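Local coordinates for protein probable threonyl-tRNA synthetase 1 (Aeropyrum pernix, PDB 3A32) that probably attaches threonine to its cognate tRNA in two steps, activating the amino acid with ATP, as a zinc-binding homodimeric class II synthetase that lacks an editing domain, at residues A[53-65]-A[452-464]. Numbering follows the deposited sequence.
Sequences YALAEVLAKFHAR and PVRSLSGQAPRIP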
ATOM      1  N   TYR A  53      -4.642   3.499  -1.892  1.00  6.88           N
ATOM      2  CA  TYR A  53      -3.190   3.581  -1.975  1.00  6.65           C
ATOM      3  C   TYR A  53      -2.665   4.856  -1.300  1.00  6.06           C
ATOM      4  O   TYR A  53      -1.648   4.794  -0.646  1.00  5.47           O
ATOM      5  CB  TYR A  53      -2.694   3.491  -3.408  1.00  6.28           C
ATOM      6  CG  TYR A  53      -2.856   2.120  -4.015  1.00  6.75           C
ATOM      7  CD1 TYR A  53      -4.038   1.773  -4.664  1.00  7.41           C
ATOM      8  CD2 TYR A  53      -1.838   1.166  -3.920  1.00  6.05           C
ATOM      9  CE1 TYR A  53      -4.223   0.493  -5.213  1.00  8.93           C
ATOM     10  CE2 TYR A  53      -1.983  -0.127  -4.507  1.00  7.24           C
ATOM     11  CZ  TYR A  53      -3.177  -0.433  -5.165  1.00  6.14           C
ATOM     12  OH  TYR A  53      -3.376  -1.643  -5.746  1.00  4.90           O
ATOM     13  N   ALA A  54      -3.372   5.980  -1.468  1.00  5.42           N
ATOM     14  CA  ALA A  54      -2.927   7.270  -0.893  1.00  6.32           C
ATOM     15  C   ALA A  54      -2.923   7.199   0.641  1.00  6.91           C
ATOM     16  O   ALA A  54      -1.996   7.651   1.303  1.00  7.28           O
ATOM     17  CB  ALA A  54      -3.820   8.435  -1.395  1.00  5.12           C
ATOM     18  N   LEU A  55      -3.963   6.576   1.174  1.00  7.00           N
ATOM     19  CA  LEU A  55      -4.163   6.384   2.585  1.00  7.17           C
ATOM     20  C   LEU A  55      -3.037   5.520   3.207  1.00  6.58           C
ATOM     21  O   LEU A  55      -2.369   5.947   4.179  1.00  6.58           O
ATOM     22  CB  LEU A  55      -5.559   5.762   2.740  1.00  8.54           C
ATOM     23  CG  LEU A  55      -6.653   6.317   3.645  1.00  9.82           C
ATOM     24  CD1 LEU A  55      -6.395   7.769   4.151  1.00 12.90           C
ATOM     25  CD2 LEU A  55      -7.992   6.163   2.997  1.00 10.40           C
ATOM     26  N   ALA A  56      -2.764   4.366   2.607  1.00  5.34           N
ATOM     27  CA  ALA A  56      -1.702   3.497   3.104  1.00  6.22           C
ATOM     28  C   ALA A  56      -0.369   4.219   3.182  1.00  6.77           C
ATOM     29  O   ALA A  56       0.375   4.070   4.157  1.00  6.15           O
ATOM     30  CB  ALA A  56      -1.546   2.236   2.203  1.00  5.31           C
ATOM     31  N   GLU A  57      -0.088   4.997   2.127  1.00  6.95           N
ATOM     32  CA  GLU A  57       1.180   5.668   1.891  1.00  7.25           C
ATOM     33  C   GLU A  57       1.378   6.833   2.846  1.00  6.32           C
ATOM     34  O   GLU A  57       2.446   6.980   3.434  1.00  6.86           O
ATOM     35  CB  GLU A  57       1.206   6.183   0.435  1.00  6.73           C
ATOM     36  CG  GLU A  57       2.401   7.013   0.181  1.00 10.42           C
ATOM     37  CD  GLU A  57       2.413   7.786  -1.162  1.00 10.42           C
ATOM     38  OE1 GLU A  57       1.748   7.328  -2.111  1.00  8.33           O
ATOM     39  OE2 GLU A  57       3.152   8.845  -1.201  1.00 11.36           O
ATOM     40  N   VAL A  58       0.361   7.696   2.950  1.00  5.12           N
ATOM     41  CA  VAL A  58       0.345   8.809   3.919  1.00  3.49           C
ATOM     42  C   VAL A  58       0.419   8.323   5.369  1.00  3.78           C
ATOM     43  O   VAL A  58       1.217   8.824   6.128  1.00  5.40           O
ATOM     44  CB  VAL A  58      -0.933   9.736   3.766  1.00  3.00           C
ATOM     45  CG1 VAL A  58      -1.003  10.773   4.909  1.00  2.00           C
ATOM     46  CG2 VAL A  58      -0.932  10.447   2.391  1.00  2.00           C
ATOM     47  N   LEU A  59      -0.400   7.352   5.748  1.00  3.29           N
ATOM     48  CA  LEU A  59      -0.395   6.861   7.119  1.00  4.23           C
ATOM     49  C   LEU A  59       0.884   6.119   7.448  1.00  4.57           C
ATOM     50  O   LEU A  59       1.402   6.304   8.540  1.00  5.57           O
ATOM     51  CB  LEU A  59      -1.628   5.974   7.421  1.00  4.43           C
ATOM     52  CG  LEU A  59      -2.948   6.727   7.212  1.00  7.00           C
ATOM     53  CD1 LEU A  59      -4.153   5.789   7.318  1.00  5.56           C
ATOM     54  CD2 LEU A  59      -3.003   7.885   8.234  1.00  6.50           C
ATOM     55  N   ALA A  60       1.391   5.296   6.517  1.00  3.75           N
ATOM     56  CA  ALA A  60       2.669   4.621   6.683  1.00  4.37           C
ATOM     57  C   ALA A  60       3.824   5.607   6.889  1.00  4.76           C
ATOM     58  O   ALA A  60       4.569   5.498   7.860  1.00  4.71           O
ATOM     59  CB  ALA A  60       2.970   3.654   5.488  1.00  3.62           C
ATOM     60  N   LYS A  61       3.962   6.569   5.986  1.00  4.91           N
ATOM     61  CA  LYS A  61       5.004   7.601   6.093  1.00  5.46           C
ATOM     62  C   LYS A  61       4.868   8.497   7.311  1.00  6.01           C
ATOM     63  O   LYS A  61       5.898   8.827   7.936  1.00  6.67           O
ATOM     64  CB  LYS A  61       5.093   8.442   4.800  1.00  5.38           C
ATOM     65  CG  LYS A  61       5.510   7.599   3.570  1.00  5.15           C
ATOM     66  CD  LYS A  61       5.398   8.343   2.243  1.00  4.28           C
ATOM     67  CE  LYS A  61       5.926   7.441   1.146  1.00  3.04           C
ATOM     68  NZ  LYS A  61       5.853   8.054  -0.217  1.00  5.48           N
ATOM     69  N   PHE A  62       3.629   8.893   7.648  1.00  5.91           N
ATOM     70  CA  PHE A  62       3.362   9.636   8.900  1.00  5.89           C
ATOM     71  C   PHE A  62       3.885   8.879  10.126  1.00  6.63           C
ATOM     72  O   PHE A  62       4.586   9.448  10.972  1.00  6.00           O
ATOM     73  CB  PHE A  62       1.878   9.962   9.090  1.00  5.21           C
ATOM     74  CG  PHE A  62       1.564  10.590  10.454  1.00  6.76           C
ATOM     75  CD1 PHE A  62       2.073  11.861  10.797  1.00  7.44           C
ATOM     76  CD2 PHE A  62       0.771   9.916  11.384  1.00  6.14           C
ATOM     77  CE1 PHE A  62       1.805  12.432  12.064  1.00  8.15           C
ATOM     78  CE2 PHE A  62       0.500  10.457  12.647  1.00  9.41           C
ATOM     79  CZ  PHE A  62       1.006  11.738  12.986  1.00  9.05           C
ATOM     80  N   HIS A  63       3.582   7.576  10.185  1.00  6.08           N
ATOM     81  CA  HIS A  63       4.060   6.757  11.271  1.00  6.08           C
ATOM     82  C   HIS A  63       5.539   6.529  11.276  1.00  5.80           C
ATOM     83  O   HIS A  63       6.169   6.617  12.331  1.00  6.48           O
ATOM     84  CB  HIS A  63       3.251   5.477  11.353  1.00  5.04           C
ATOM     85  CG  HIS A  63       1.880   5.716  11.912  1.00  5.83           C
ATOM     86  ND1 HIS A  63       0.826   6.169  11.145  1.00  4.54           N
ATOM     87  CD2 HIS A  63       1.409   5.616  13.176  1.00  3.41           C
ATOM     88  CE1 HIS A  63      -0.255   6.259  11.899  1.00  3.70           C
ATOM     89  NE2 HIS A  63       0.083   5.985  13.146  1.00  3.47           N
ATOM     90  N   ALA A  64       6.123   6.289  10.112  1.00  5.54           N
ATOM     91  CA  ALA A  64       7.588   6.171  10.044  1.00  5.93           C
ATOM     92  C   ALA A  64       8.347   7.457  10.547  1.00  6.64           C
ATOM     93  O   ALA A  64       9.358   7.358  11.254  1.00  8.67           O
ATOM     94  CB  ALA A  64       8.013   5.746   8.683  1.00  3.32           C
ATOM     95  N   ARG A  65       7.820   8.644  10.251  1.00  6.72           N
ATOM     96  CA  ARG A  65       8.394   9.914  10.695  1.00  6.85           C
ATOM     97  C   ARG A  65       8.256  10.217  12.204  1.00  7.69           C
ATOM     98  O   ARG A  65       9.020  11.014  12.755  1.00  8.08           O
ATOM     99  CB  ARG A  65       7.720  11.038   9.898  1.00  5.91           C
ATOM    100  CG  ARG A  65       8.256  11.064   8.481  1.00  9.63           C
ATOM    101  CD  ARG A  65       7.341  11.683   7.482  1.00 17.80           C
ATOM    102  NE  ARG A  65       7.019  13.086   7.763  1.00 24.32           N
ATOM    103  CZ  ARG A  65       7.823  14.127   7.527  1.00 27.75           C
ATOM    104  NH1 ARG A  65       9.043  13.940   7.011  1.00 27.65           N
ATOM    105  NH2 ARG A  65       7.385  15.364   7.809  1.00 28.77           N
ATOM    106  N   PRO A 452      -0.801  20.577   4.093  1.00  7.84           N
ATOM    107  CA  PRO A 452      -0.964  19.898   5.373  1.00  7.94           C
ATOM    108  C   PRO A 452      -0.594  18.396   5.295  1.00  7.66           C
ATOM    109  O   PRO A 452      -0.087  17.858   6.281  1.00  7.59           O
ATOM    110  CB  PRO A 452      -2.483  20.027   5.667  1.00  8.43           C
ATOM    111  CG  PRO A 452      -2.948  21.162   4.851  1.00  8.31           C
ATOM    112  CD  PRO A 452      -2.087  21.106   3.589  1.00  7.80           C
ATOM    113  N   VAL A 453      -0.866  17.730   4.167  1.00  6.82           N
ATOM    114  CA  VAL A 453      -0.521  16.323   4.028  1.00  7.14           C
ATOM    115  C   VAL A 453       0.990  16.151   3.910  1.00  8.64           C
ATOM    116  O   VAL A 453       1.529  15.212   4.494  1.00  9.27           O
ATOM    117  CB  VAL A 453      -1.306  15.577   2.906  1.00  7.63           C
ATOM    118  CG1 VAL A 453      -0.647  14.233   2.567  1.00  5.16           C
ATOM    119  CG2 VAL A 453      -2.740  15.315   3.348  1.00  6.31           C
ATOM    120  N   ARG A 454       1.681  17.052   3.210  1.00  8.75           N
ATOM    121  CA  ARG A 454       3.155  17.046   3.250  1.00  9.96           C
ATOM    122  C   ARG A 454       3.773  17.149   4.641  1.00  9.50           C
ATOM    123  O   ARG A 454       4.841  16.587   4.869  1.00  9.43           O
ATOM    124  CB  ARG A 454       3.741  18.185   2.433  1.00 10.54           C
ATOM    125  CG  ARG A 454       3.654  17.966   0.948  1.00 13.39           C
ATOM    126  CD  ARG A 454       4.651  18.833   0.204  1.00 15.89           C
ATOM    127  NE  ARG A 454       4.567  20.253   0.562  1.00 19.18           N
ATOM    128  CZ  ARG A 454       3.669  21.122   0.080  1.00 18.96           C
ATOM    129  NH1 ARG A 454       2.722  20.727  -0.791  1.00 14.52           N
ATOM    130  NH2 ARG A 454       3.740  22.407   0.466  1.00 15.75           N
ATOM    131  N   SER A 455       3.149  17.887   5.549  1.00  9.23           N
ATOM    132  CA  SER A 455       3.746  18.027   6.896  1.00 10.65           C
ATOM    133  C   SER A 455       3.575  16.743   7.712  1.00 10.17           C
ATOM    134  O   SER A 455       4.271  16.510   8.664  1.00 10.69           O
ATOM    135  CB  SER A 455       3.226  19.256   7.669  1.00  9.35           C
ATOM    136  OG  SER A 455       1.903  19.016   8.114  1.00 11.96           O
ATOM    137  N   LEU A 456       2.621  15.914   7.321  1.00 11.05           N
ATOM    138  CA  LEU A 456       2.411  14.615   7.949  1.00  9.51           C
ATOM    139  C   LEU A 456       3.380  13.592   7.371  1.00  8.16           C
ATOM    140  O   LEU A 456       4.021  12.869   8.106  1.00  6.93           O
ATOM    141  CB  LEU A 456       0.992  14.120   7.665  1.00  8.97           C
ATOM    142  CG  LEU A 456      -0.218  14.743   8.328  1.00 10.52           C
ATOM    143  CD1 LEU A 456      -1.449  13.952   7.819  1.00  9.21           C
ATOM    144  CD2 LEU A 456      -0.137  14.680   9.830  1.00  7.95           C
ATOM    145  N   SER A 457       3.473  13.528   6.047  1.00  8.05           N
ATOM    146  CA  SER A 457       4.151  12.410   5.383  1.00  8.90           C
ATOM    147  C   SER A 457       5.381  12.732   4.515  1.00  8.34           C
ATOM    148  O   SER A 457       6.028  11.820   3.964  1.00  8.26           O
ATOM    149  CB  SER A 457       3.127  11.568   4.624  1.00  8.99           C
ATOM    150  OG  SER A 457       2.360  12.415   3.804  1.00 14.43           O
ATOM    151  N   GLY A 458       5.746  14.002   4.437  1.00  8.30           N
ATOM    152  CA  GLY A 458       6.879  14.402   3.647  1.00  9.06           C
ATOM    153  C   GLY A 458       6.403  14.618   2.228  1.00 11.33           C
ATOM    154  O   GLY A 458       6.723  15.596   1.618  1.00 11.38           O
ATOM    155  N   GLN A 459       5.599  13.701   1.709  1.00 12.91           N
ATOM    156  CA  GLN A 459       5.234  13.703   0.285  1.00 14.07           C
ATOM    157  C   GLN A 459       3.719  13.635   0.260  1.00 12.96           C
ATOM    158  O   GLN A 459       3.125  12.856   1.009  1.00 12.83           O
ATOM    159  CB  GLN A 459       5.904  12.476  -0.426  1.00 15.43           C
ATOM    160  CG  GLN A 459       7.454  12.243  -0.040  1.00 15.46           C
ATOM    161  CD  GLN A 459       8.128  11.025  -0.722  1.00 16.78           C
ATOM    162  OE1 GLN A 459       7.912   9.843  -0.345  1.00  7.98           O
ATOM    163  NE2 GLN A 459       8.977  11.325  -1.745  1.00 20.04           N
ATOM    164  N   ALA A 460       3.077  14.486  -0.532  1.00 12.33           N
ATOM    165  CA  ALA A 460       1.684  14.223  -0.880  1.00 11.14           C
ATOM    166  C   ALA A 460       1.645  13.220  -2.067  1.00 10.46           C
ATOM    167  O   ALA A 460       2.389  13.371  -3.030  1.00 10.49           O
ATOM    168  CB  ALA A 460       0.936  15.506  -1.218  1.00 11.06           C
ATOM    169  N   PRO A 461       0.816  12.172  -1.965  1.00  9.12           N
ATOM    170  CA  PRO A 461       0.607  11.207  -3.059  1.00  8.15           C
ATOM    171  C   PRO A 461      -0.067  11.737  -4.296  1.00  7.12           C
ATOM    172  O   PRO A 461      -1.165  12.269  -4.224  1.00  7.08           O
ATOM    173  CB  PRO A 461      -0.332  10.136  -2.451  1.00  8.14           C
ATOM    174  CG  PRO A 461      -0.254  10.326  -0.999  1.00  9.33           C
ATOM    175  CD  PRO A 461       0.031  11.823  -0.768  1.00  8.85           C
ATOM    176  N   ARG A 462       0.585  11.527  -5.429  1.00  5.60           N
ATOM    177  CA  ARG A 462       0.027  11.797  -6.714  1.00  6.86           C
ATOM    178  C   ARG A 462      -0.188  10.449  -7.375  1.00  6.69           C
ATOM    179  O   ARG A 462       0.763   9.765  -7.764  1.00  6.75           O
ATOM    180  CB  ARG A 462       0.995  12.646  -7.592  1.00  6.81           C
ATOM    181  CG  ARG A 462       1.412  13.978  -6.930  1.00  8.75           C
ATOM    182  CD  ARG A 462       0.349  15.007  -7.248  1.00  8.41           C
ATOM    183  NE  ARG A 462       0.636  16.285  -6.649  1.00  9.85           N
ATOM    184  CZ  ARG A 462       1.422  17.228  -7.173  1.00 10.70           C
ATOM    185  NH1 ARG A 462       2.048  17.041  -8.329  1.00  8.53           N
ATOM    186  NH2 ARG A 462       1.570  18.381  -6.511  1.00 10.26           N
ATOM    187  N   ILE A 463      -1.448  10.081  -7.477  1.00  5.80           N
ATOM    188  CA  ILE A 463      -1.817   8.878  -8.152  1.00  5.59           C
ATOM    189  C   ILE A 463      -2.824   9.322  -9.237  1.00  6.22           C
ATOM    190  O   ILE A 463      -4.015   9.524  -8.902  1.00  5.52           O
ATOM    191  CB  ILE A 463      -2.451   7.889  -7.198  1.00  5.56           C
ATOM    192  CG1 ILE A 463      -1.508   7.703  -5.976  1.00  2.74           C
ATOM    193  CG2 ILE A 463      -2.777   6.570  -8.017  1.00  4.38           C
ATOM    194  CD1 ILE A 463      -2.098   6.896  -4.866  1.00  2.31           C
ATOM    195  N   PRO A 464      -2.313   9.559 -10.489  1.00  5.11           N
ATOM    196  CA  PRO A 464      -3.094  10.156 -11.599  1.00  5.01           C
ATOM    197  C   PRO A 464      -4.131   9.227 -12.121  1.00  5.50           C
ATOM    198  O   PRO A 464      -3.994   7.989 -12.053  1.00  5.87           O
ATOM    199  CB  PRO A 464      -2.064  10.431 -12.706  1.00  4.11           C
ATOM    200  CG  PRO A 464      -0.820   9.631 -12.357  1.00  5.20           C
ATOM    201  CD  PRO A 464      -0.896   9.322 -10.845  1.00  5.08           C
TER
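Arg65 reaches across from helix 53-65 of the class II catalytic domain to the C-terminal end of helix 435-457, the last helix of the anticodon-binding domain. Its chain bends at chi3 (61°), which lays the guanidinium over Gly458 N; NE donates to Leu456 O at 3.0 Å from above the carbonyl plane, and NH2 makes a weak bond to Ser455 O, which lies at the guanidinium edge, in its plane. With an alanine here, the Leu456 and Ser455 carbonyls would probably lose their charged donor and Gly458 N the group lying over it. That glycine leaves the helix with positive phi (86°), where a side chain would jam against the preceding carbonyl.

One turn back, Lys61 stretches out fully and gives NZ to Gln459 OE1 at 2.7 Å. Much of the remaining contact is apolar. At the centre, Val58 CG1 faces Ser457 OG, while Val58 CG2 lies 3.8 Å from Val453 CG1 and presses into Pro461 CG at 3.5 Å, a tight carbon-carbon contact. Leu456 CD2 lies 3.7 Å from Phe62 CD1, and Phe62 CA makes a CA-H...O contact of 3.4 Å to Leu456 O. Farther along, Ile463 CD1 packs on Tyr53 CB and Ala54.

Around this shell, Leu187 of helix 174-191 touches both Phe62 and Leu456, and Leu336 touches the Ala54 methyl. Glu57 OE1 pairs with Lys61 of the second subunit, and the reciprocal bridge is also made, so a charged cluster runs across the dimer interface. Within the chain, Lys61 NZ is salt-bridged to Glu57 OE2 from above the carboxylate plane; the opposite face of that carboxylate lies over the CB-CG edge of the Pro461 ring.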